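Long-range contacts in DNA helicase RecQ (PDB 4Q48), which probably couples ATP hydrolysis to the unwinding of duplex DNA while moving in the 3'-5' direction, this chain being its catalytic core: residues I68-L73 against F142-A147; L94-L99 against P122-M127. One frame throughout, in Å; residues are numbered along the deposited sequence.

Contact 1 of 2, residues I68-L73 against F142-A147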
ATOM      1  N   ILE A  68      -7.658 -23.122   3.073  1.00 35.71           N
ATOM      2  CA  ILE A  68      -7.163 -22.774   4.395  1.00 35.98           C
ATOM      3  C   ILE A  68      -6.698 -21.329   4.333  1.00 34.72           C
ATOM      4  O   ILE A  68      -5.679 -21.039   3.728  1.00 35.80           O
ATOM      5  CB  ILE A  68      -5.995 -23.695   4.825  1.00 30.55           C
ATOM      6  CG1 ILE A  68      -6.406 -25.162   4.745  1.00 30.28           C
ATOM      7  CG2 ILE A  68      -5.545 -23.372   6.221  1.00 28.01           C
ATOM      8  CD1 ILE A  68      -7.630 -25.482   5.567  1.00 33.16           C
ATOM      9  N   VAL A  69      -7.444 -20.426   4.956  1.00 36.01           N
ATOM     10  CA  VAL A  69      -7.155 -18.989   4.855  1.00 38.48           C
ATOM     11  C   VAL A  69      -6.457 -18.520   6.123  1.00 38.77           C
ATOM     12  O   VAL A  69      -6.992 -18.631   7.219  1.00 43.85           O
ATOM     13  CB  VAL A  69      -8.442 -18.142   4.623  1.00 35.29           C
ATOM     14  CG1 VAL A  69      -8.102 -16.715   4.314  1.00 39.55           C
ATOM     15  CG2 VAL A  69      -9.270 -18.719   3.499  1.00 37.67           C
ATOM     16  N   VAL A  70      -5.239 -18.026   5.974  1.00 35.44           N
ATOM     17  CA  VAL A  70      -4.527 -17.496   7.108  1.00 41.30           C
ATOM     18  C   VAL A  70      -4.762 -15.996   7.264  1.00 50.05           C
ATOM     19  O   VAL A  70      -4.563 -15.234   6.318  1.00 50.21           O
ATOM     20  CB  VAL A  70      -3.048 -17.760   6.969  1.00 45.18           C
ATOM     21  CG1 VAL A  70      -2.377 -17.646   8.322  1.00 51.07           C
ATOM     22  CG2 VAL A  70      -2.839 -19.129   6.378  1.00 40.83           C
ATOM     23  N   SER A  71      -5.197 -15.579   8.449  1.00 50.30           N
ATOM     24  CA  SER A  71      -5.441 -14.164   8.740  1.00 55.31           C
ATOM     25  C   SER A  71      -5.358 -13.861  10.245  1.00 61.84           C
ATOM     26  O   SER A  71      -5.824 -14.651  11.090  1.00 58.76           O
ATOM     27  CB  SER A  71      -6.804 -13.710   8.193  1.00 56.65           C
ATOM     28  OG  SER A  71      -7.214 -12.480   8.777  1.00 56.10           O
ATOM     29  N   PRO A  72      -4.769 -12.707  10.581  1.00 58.23           N
ATOM     30  CA  PRO A  72      -4.701 -12.220  11.958  1.00 59.10           C
ATOM     31  C   PRO A  72      -6.011 -11.614  12.466  1.00 61.16           C
ATOM     32  O   PRO A  72      -6.228 -11.579  13.681  1.00 64.59           O
ATOM     33  CB  PRO A  72      -3.600 -11.166  11.899  1.00 67.93           C
ATOM     34  CG  PRO A  72      -3.389 -10.856  10.432  1.00 66.93           C
ATOM     35  CD  PRO A  72      -4.268 -11.719   9.616  1.00 60.39           C
ATOM     36  N   LEU A  73      -6.870 -11.159  11.558  1.00 64.27           N
ATOM     37  CA  LEU A  73      -8.093 -10.443  11.938  1.00 73.42           C
ATOM     38  C   LEU A  73      -9.167 -11.374  12.495  1.00 79.17           C
ATOM     39  O   LEU A  73     -10.211 -11.580  11.870  1.00 84.81           O
ATOM     40  CB  LEU A  73      -8.652  -9.679  10.728  1.00 76.18           C
ATOM     41  CG  LEU A  73      -7.635  -8.933   9.851  1.00 72.73           C
ATOM     42  CD1 LEU A  73      -8.293  -8.299   8.640  1.00 72.01           C
ATOM     43  CD2 LEU A  73      -6.915  -7.871  10.674  1.00 62.31           C
ATOM     44  N   PHE A 142      -3.709 -23.090   0.446  1.00 39.06           N
ATOM     45  CA  PHE A 142      -3.455 -22.092   1.480  1.00 36.34           C
ATOM     46  C   PHE A 142      -3.559 -20.686   0.899  1.00 40.63           C
ATOM     47  O   PHE A 142      -2.864 -20.371  -0.077  1.00 44.01           O
ATOM     48  CB  PHE A 142      -2.074 -22.284   2.079  1.00 32.78           C
ATOM     49  CG  PHE A 142      -1.935 -23.513   2.901  1.00 36.08           C
ATOM     50  CD1 PHE A 142      -2.511 -23.586   4.157  1.00 36.57           C
ATOM     51  CD2 PHE A 142      -1.249 -24.618   2.412  1.00 38.79           C
ATOM     52  CE1 PHE A 142      -2.373 -24.736   4.943  1.00 37.24           C
ATOM     53  CE2 PHE A 142      -1.119 -25.761   3.169  1.00 39.36           C
ATOM     54  CZ  PHE A 142      -1.684 -25.820   4.446  1.00 40.44           C
ATOM     55  N   ALA A 143      -4.411 -19.844   1.488  1.00 40.18           N
ATOM     56  CA  ALA A 143      -4.422 -18.406   1.162  1.00 34.58           C
ATOM     57  C   ALA A 143      -3.880 -17.634   2.326  1.00 39.03           C
ATOM     58  O   ALA A 143      -4.472 -17.650   3.414  1.00 39.16           O
ATOM     59  CB  ALA A 143      -5.799 -17.933   0.842  1.00 39.04           C
ATOM     60  N   ILE A 144      -2.753 -16.960   2.111  1.00 42.35           N
ATOM     61  CA  ILE A 144      -2.198 -16.068   3.130  1.00 40.48           C
ATOM     62  C   ILE A 144      -2.672 -14.628   2.862  1.00 48.28           C
ATOM     63  O   ILE A 144      -2.181 -13.953   1.952  1.00 47.17           O
ATOM     64  CB  ILE A 144      -0.662 -16.153   3.178  1.00 40.10           C
ATOM     65  CG1 ILE A 144      -0.221 -17.542   3.646  1.00 44.73           C
ATOM     66  CG2 ILE A 144      -0.099 -15.176   4.163  1.00 48.13           C
ATOM     67  CD1 ILE A 144       0.256 -18.464   2.529  1.00 42.28           C
ATOM     68  N   ASP A 145      -3.678 -14.193   3.626  1.00 53.50           N
ATOM     69  CA  ASP A 145      -4.202 -12.837   3.498  1.00 56.80           C
ATOM     70  C   ASP A 145      -3.398 -11.894   4.375  1.00 56.61           C
ATOM     71  O   ASP A 145      -2.882 -12.300   5.427  1.00 52.91           O
ATOM     72  CB  ASP A 145      -5.684 -12.751   3.875  1.00 53.66           C
ATOM     73  CG  ASP A 145      -6.404 -11.625   3.130  1.00 62.77           C
ATOM     74  OD1 ASP A 145      -5.726 -10.631   2.756  1.00 64.09           O
ATOM     75  OD2 ASP A 145      -7.636 -11.734   2.913  1.00 58.71           O
ATOM     76  N   GLU A 146      -3.314 -10.641   3.933  1.00 52.56           N
ATOM     77  CA  GLU A 146      -2.430  -9.653   4.541  1.00 58.00           C
ATOM     78  C   GLU A 146      -0.998 -10.149   4.665  1.00 57.36           C
ATOM     79  O   GLU A 146      -0.399 -10.067   5.745  1.00 59.39           O
ATOM     80  CB  GLU A 146      -2.967  -9.227   5.901  1.00 61.01           C
ATOM     81  CG  GLU A 146      -3.992  -8.111   5.767  1.00 67.39           C
ATOM     82  CD  GLU A 146      -5.148  -8.290   6.697  1.00 72.85           C
ATOM     83  OE1 GLU A 146      -5.230  -9.376   7.307  1.00 78.55           O
ATOM     84  OE2 GLU A 146      -5.967  -7.356   6.832  1.00 76.92           O
ATOM     85  N   ALA A 147      -0.459 -10.644   3.548  1.00 51.72           N
ATOM     86  CA  ALA A 147       0.861 -11.271   3.508  1.00 48.71           C
ATOM     87  C   ALA A 147       1.991 -10.344   3.976  1.00 63.74           C
ATOM     88  O   ALA A 147       3.083 -10.796   4.359  1.00 64.14           O
ATOM     89  CB  ALA A 147       1.148 -11.765   2.114  1.00 47.79           C
TER

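Contact 2 of 2, residues L94-L99 against P122-M127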
ATOM      1  N   LEU A  94     -11.153 -21.267  13.327  1.00 47.68           N
ATOM      2  CA  LEU A  94     -10.334 -22.008  14.238  1.00 44.02           C
ATOM      3  C   LEU A  94      -9.329 -21.023  14.853  1.00 50.10           C
ATOM      4  O   LEU A  94      -8.480 -20.471  14.152  1.00 45.58           O
ATOM      5  CB  LEU A  94      -9.662 -23.145  13.478  1.00 40.64           C
ATOM      6  CG  LEU A  94      -9.024 -24.337  14.178  1.00 44.49           C
ATOM      7  CD1 LEU A  94     -10.125 -25.209  14.749  1.00 48.02           C
ATOM      8  CD2 LEU A  94      -8.197 -25.114  13.154  1.00 34.06           C
ATOM      9  N   ASN A  95      -9.444 -20.812  16.163  1.00 52.47           N
ATOM     10  CA  ASN A  95      -8.528 -19.954  16.917  1.00 60.08           C
ATOM     11  C   ASN A  95      -8.670 -20.200  18.420  1.00 67.12           C
ATOM     12  O   ASN A  95      -9.628 -20.842  18.870  1.00 64.30           O
ATOM     13  CB  ASN A  95      -8.778 -18.473  16.621  1.00 63.09           C
ATOM     14  CG  ASN A  95     -10.245 -18.107  16.706  1.00 61.30           C
ATOM     15  OD1 ASN A  95     -10.815 -18.060  17.794  1.00 63.52           O
ATOM     16  ND2 ASN A  95     -10.863 -17.845  15.558  1.00 54.92           N
ATOM     17  N   SER A  96      -7.742 -19.658  19.201  1.00 68.69           N
ATOM     18  CA  SER A  96      -7.728 -19.937  20.633  1.00 73.29           C
ATOM     19  C   SER A  96      -8.745 -19.142  21.457  1.00 75.63           C
ATOM     20  O   SER A  96      -8.840 -19.339  22.664  1.00 81.57           O
ATOM     21  CB  SER A  96      -6.320 -19.718  21.189  1.00 77.30           C
ATOM     22  OG  SER A  96      -5.447 -20.734  20.709  1.00 74.05           O
ATOM     23  N   THR A  97      -9.518 -18.265  20.820  1.00 73.67           N
ATOM     24  CA  THR A  97     -10.678 -17.685  21.491  1.00 67.59           C
ATOM     25  C   THR A  97     -11.756 -18.746  21.697  1.00 70.41           C
ATOM     26  O   THR A  97     -12.758 -18.486  22.350  1.00 78.74           O
ATOM     27  CB  THR A  97     -11.319 -16.517  20.688  1.00 70.51           C
ATOM     28  OG1 THR A  97     -12.286 -17.020  19.741  1.00 60.34           O
ATOM     29  CG2 THR A  97     -10.249 -15.677  19.988  1.00 72.62           C
ATOM     30  N   LEU A  98     -11.557 -19.937  21.136  1.00 67.17           N
ATOM     31  CA  LEU A  98     -12.581 -20.976  21.189  1.00 69.43           C
ATOM     32  C   LEU A  98     -12.462 -21.958  22.339  1.00 73.14           C
ATOM     33  O   LEU A  98     -11.361 -22.290  22.800  1.00 72.17           O
ATOM     34  CB  LEU A  98     -12.580 -21.787  19.893  1.00 66.73           C
ATOM     35  CG  LEU A  98     -13.172 -21.210  18.617  1.00 60.13           C
ATOM     36  CD1 LEU A  98     -12.538 -21.929  17.457  1.00 57.33           C
ATOM     37  CD2 LEU A  98     -14.669 -21.400  18.598  1.00 57.35           C
ATOM     38  N   LEU A  99     -13.618 -22.449  22.775  1.00 71.08           N
ATOM     39  CA  LEU A  99     -13.654 -23.534  23.738  1.00 74.56           C
ATOM     40  C   LEU A  99     -13.109 -24.816  23.100  1.00 71.20           C
ATOM     41  O   LEU A  99     -13.282 -25.034  21.899  1.00 70.46           O
ATOM     42  CB  LEU A  99     -15.078 -23.739  24.253  1.00 79.02           C
ATOM     43  CG  LEU A  99     -15.731 -22.511  24.891  1.00 70.67           C
ATOM     44  CD1 LEU A  99     -17.109 -22.856  25.452  1.00 61.69           C
ATOM     45  CD2 LEU A  99     -14.820 -21.952  25.968  1.00 55.94           C
ATOM     46  N   PRO A 122      -2.967 -17.450  12.720  1.00 60.61           N
ATOM     47  CA  PRO A 122      -1.596 -17.957  12.584  1.00 56.60           C
ATOM     48  C   PRO A 122      -1.164 -18.740  13.809  1.00 54.68           C
ATOM     49  O   PRO A 122      -0.437 -19.732  13.724  1.00 52.83           O
ATOM     50  CB  PRO A 122      -0.770 -16.677  12.453  1.00 59.14           C
ATOM     51  CG  PRO A 122      -1.719 -15.673  11.923  1.00 56.31           C
ATOM     52  CD  PRO A 122      -3.045 -15.995  12.506  1.00 55.72           C
ATOM     53  N   GLU A 123      -1.645 -18.279  14.953  1.00 62.51           N
ATOM     54  CA  GLU A 123      -1.332 -18.878  16.243  1.00 60.25           C
ATOM     55  C   GLU A 123      -1.804 -20.335  16.243  1.00 57.66           C
ATOM     56  O   GLU A 123      -1.066 -21.237  16.643  1.00 56.34           O
ATOM     57  CB  GLU A 123      -1.975 -18.040  17.368  1.00 51.63           C
ATOM     58  CG  GLU A 123      -2.354 -18.785  18.622  1.00 53.88           C
ATOM     59  CD  GLU A 123      -3.709 -19.465  18.504  1.00 65.52           C
ATOM     60  OE1 GLU A 123      -4.558 -18.981  17.716  1.00 61.82           O
ATOM     61  OE2 GLU A 123      -3.915 -20.488  19.193  1.00 68.05           O
ATOM     62  N   ARG A 124      -3.032 -20.563  15.784  1.00 52.66           N
ATOM     63  CA  ARG A 124      -3.520 -21.928  15.665  1.00 57.24           C
ATOM     64  C   ARG A 124      -2.745 -22.717  14.594  1.00 53.40           C
ATOM     65  O   ARG A 124      -2.316 -23.831  14.852  1.00 57.40           O
ATOM     66  CB  ARG A 124      -5.014 -21.934  15.345  1.00 58.83           C
ATOM     67  CG  ARG A 124      -5.703 -23.239  15.686  1.00 54.34           C
ATOM     68  CD  ARG A 124      -5.736 -23.418  17.180  1.00 58.83           C
ATOM     69  NE  ARG A 124      -6.438 -24.629  17.566  1.00 61.29           N
ATOM     70  CZ  ARG A 124      -6.701 -24.945  18.824  1.00 67.80           C
ATOM     71  NH1 ARG A 124      -6.319 -24.123  19.794  1.00 72.40           N
ATOM     72  NH2 ARG A 124      -7.351 -26.067  19.110  1.00 64.40           N
ATOM     73  N   LEU A 125      -2.561 -22.136  13.410  1.00 46.83           N
ATOM     74  CA  LEU A 125      -1.975 -22.837  12.275  1.00 41.90           C
ATOM     75  C   LEU A 125      -0.573 -23.379  12.524  1.00 51.36           C
ATOM     76  O   LEU A 125      -0.245 -24.495  12.111  1.00 52.13           O
ATOM     77  CB  LEU A 125      -1.929 -21.933  11.047  1.00 38.99           C
ATOM     78  CG  LEU A 125      -1.136 -22.522   9.878  1.00 39.84           C
ATOM     79  CD1 LEU A 125      -1.913 -23.666   9.279  1.00 37.95           C
ATOM     80  CD2 LEU A 125      -0.815 -21.493   8.793  1.00 42.49           C
ATOM     81  N   LEU A 126       0.261 -22.607  13.208  1.00 54.49           N
ATOM     82  CA  LEU A 126       1.676 -22.958  13.267  1.00 51.23           C
ATOM     83  C   LEU A 126       1.959 -23.980  14.352  1.00 48.76           C
ATOM     84  O   LEU A 126       3.068 -24.517  14.420  1.00 51.55           O
ATOM     85  CB  LEU A 126       2.528 -21.697  13.461  1.00 52.11           C
ATOM     86  CG  LEU A 126       2.463 -20.709  12.297  1.00 54.42           C
ATOM     87  CD1 LEU A 126       2.725 -19.290  12.760  1.00 59.28           C
ATOM     88  CD2 LEU A 126       3.459 -21.113  11.239  1.00 55.97           C
ATOM     89  N   MET A 127       0.963 -24.247  15.195  1.00 44.20           N
ATOM     90  CA  MET A 127       1.070 -25.291  16.219  1.00 45.04           C
ATOM     91  C   MET A 127       1.355 -26.660  15.558  1.00 52.41           C
ATOM     92  O   MET A 127       0.671 -27.049  14.578  1.00 50.10           O
ATOM     93  CB  MET A 127      -0.212 -25.383  17.052  1.00 49.65           C
ATOM     94  CG  MET A 127      -0.493 -24.242  18.003  1.00 49.39           C
ATOM     95  SD  MET A 127      -2.081 -24.523  18.831  1.00 63.55           S
ATOM     96  CE  MET A 127      -1.969 -23.343  20.189  1.00 57.83           C
TER

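Contact 1 of 2, residues I68-L73 against F142-A147
Val69 and Ala143 are the middle of three bridged pairs between neighbouring parallel strands, 66-70 and 139-145, in the RecA-like (P-loop NTPase) sheet of the DEAD/DEAH-box domain. The second strand runs out into the DEAH motif, which begins at Asp145.

Three backbone bonds stitch the strands together. Ala143 N gives to Ile68 O (2.8 Å), Val70 N to Ala143 O (2.7 Å), and Asp145 N to Val70 O (3.0 Å), so Ala143 is used at both its N and its O. The short runs 68-70 and 142-145 are inclined at 19° to each other, both running the same way.

The side chains sort to the two faces. On one, Ile68 and Phe142 lie side by side, with Ile68 CB 3.5 Å from Phe142 CD1. Phe142 CG sits anti to its carbonyl carbon (chi1 -69°), which swings the ring across to its neighbour's branch, where Ile68 CG2 also touches it. Next along this face, Val70 CG2 meets Ile144 CG1, and Leu167 of helix 165-170 packs on Phe142 and Ile144. On the other face, Tyr56 of helix 50-62 packs against both Val69 and Ala143.

Past the strand ends the contact turns from apolar to mixed. The Glu146 carboxylate lies against Pro72 and Leu73, with OE1 3.4 Å from Pro72 CD, while the Leu73 and Glu146 side chains cross at roughly a right angle, with Leu73 CD1 3.7 Å from Glu146 CD. An alanine at Leu73 would lack CG and both methyls, and the carboxylate would probably be freer to turn.

Two polar side chains bond to backbone N-H groups just after them. Ser71 OG accepts from Leu73 N in an ST turn. Asp145 OD1 has two partners: a salt bridge to Lys52, which binds ADP in another structure of this protein (no nucleotide is bound here), and Glu146 N, at 2.7 Å on its anti lone pair though well off straight.

Contact 2 of 2, residues L94-L99 against P122-M127
Leu94 and Arg124 make the apolar part of this contact. Their side chains cross at about a right angle, the leucine branch point meeting the aliphatic part of the arginine, with Leu94 CG 3.8 Å from Arg124 CG and Leu94 CD2 4.0 Å from that same atom. Arg124 has CG anti to its backbone N (chi1 -159°) and then bends at chi2, a course that takes it past Leu94 and sends the guanidinium on toward the loop. There Ser96 OG is modelled at the edge of the group, near its plane, but it also stands implausibly close to the Glu123 carboxylate, so its placement is doubtful and no bond is claimed.

The first segment starts on the last residue of border strand 91-94, and the second follows strand 117-120 beside it, the two strands joined by the beta-alpha-beta crossover through helix 100-111. That helix packs on both side chains, Glu107 touching Leu94 and Arg124 alike, with Val106 on the leucine and Ala103 on the arginine.

Polar bonds within the loop hold its shape. Asn95 to Leu98 form a type I turn, closed by Leu98 N to Asn95 O at 3.1 Å. Asn95 OD1 accepts from Thr97 OG1 (2.7 Å) and, weakly, from Thr97 N.

Both contacts belong to the same ATPase domain and its parallel sheet, but contact 1 is mostly buried between inner strands, while contact 2 sits near the border strand and partly reaches solvent. Contact 1 is built on strand-to-strand backbone bonds and ends beside the nucleotide site; contact 2 has no hydrogen bond across its segments, lies away from the annotated sites, and relies on a leucine against an arginine's aliphatic chain. In sequence, contact 2 falls wholly between the two halves of contact 1. They also touch, Val70 CG2 packing 3.9 Å from Leu125 CD2, so helix 122-125 is shared: Pro122 and Leu125 pack on 68-73, while Glu123 and Arg124 meet 94-99.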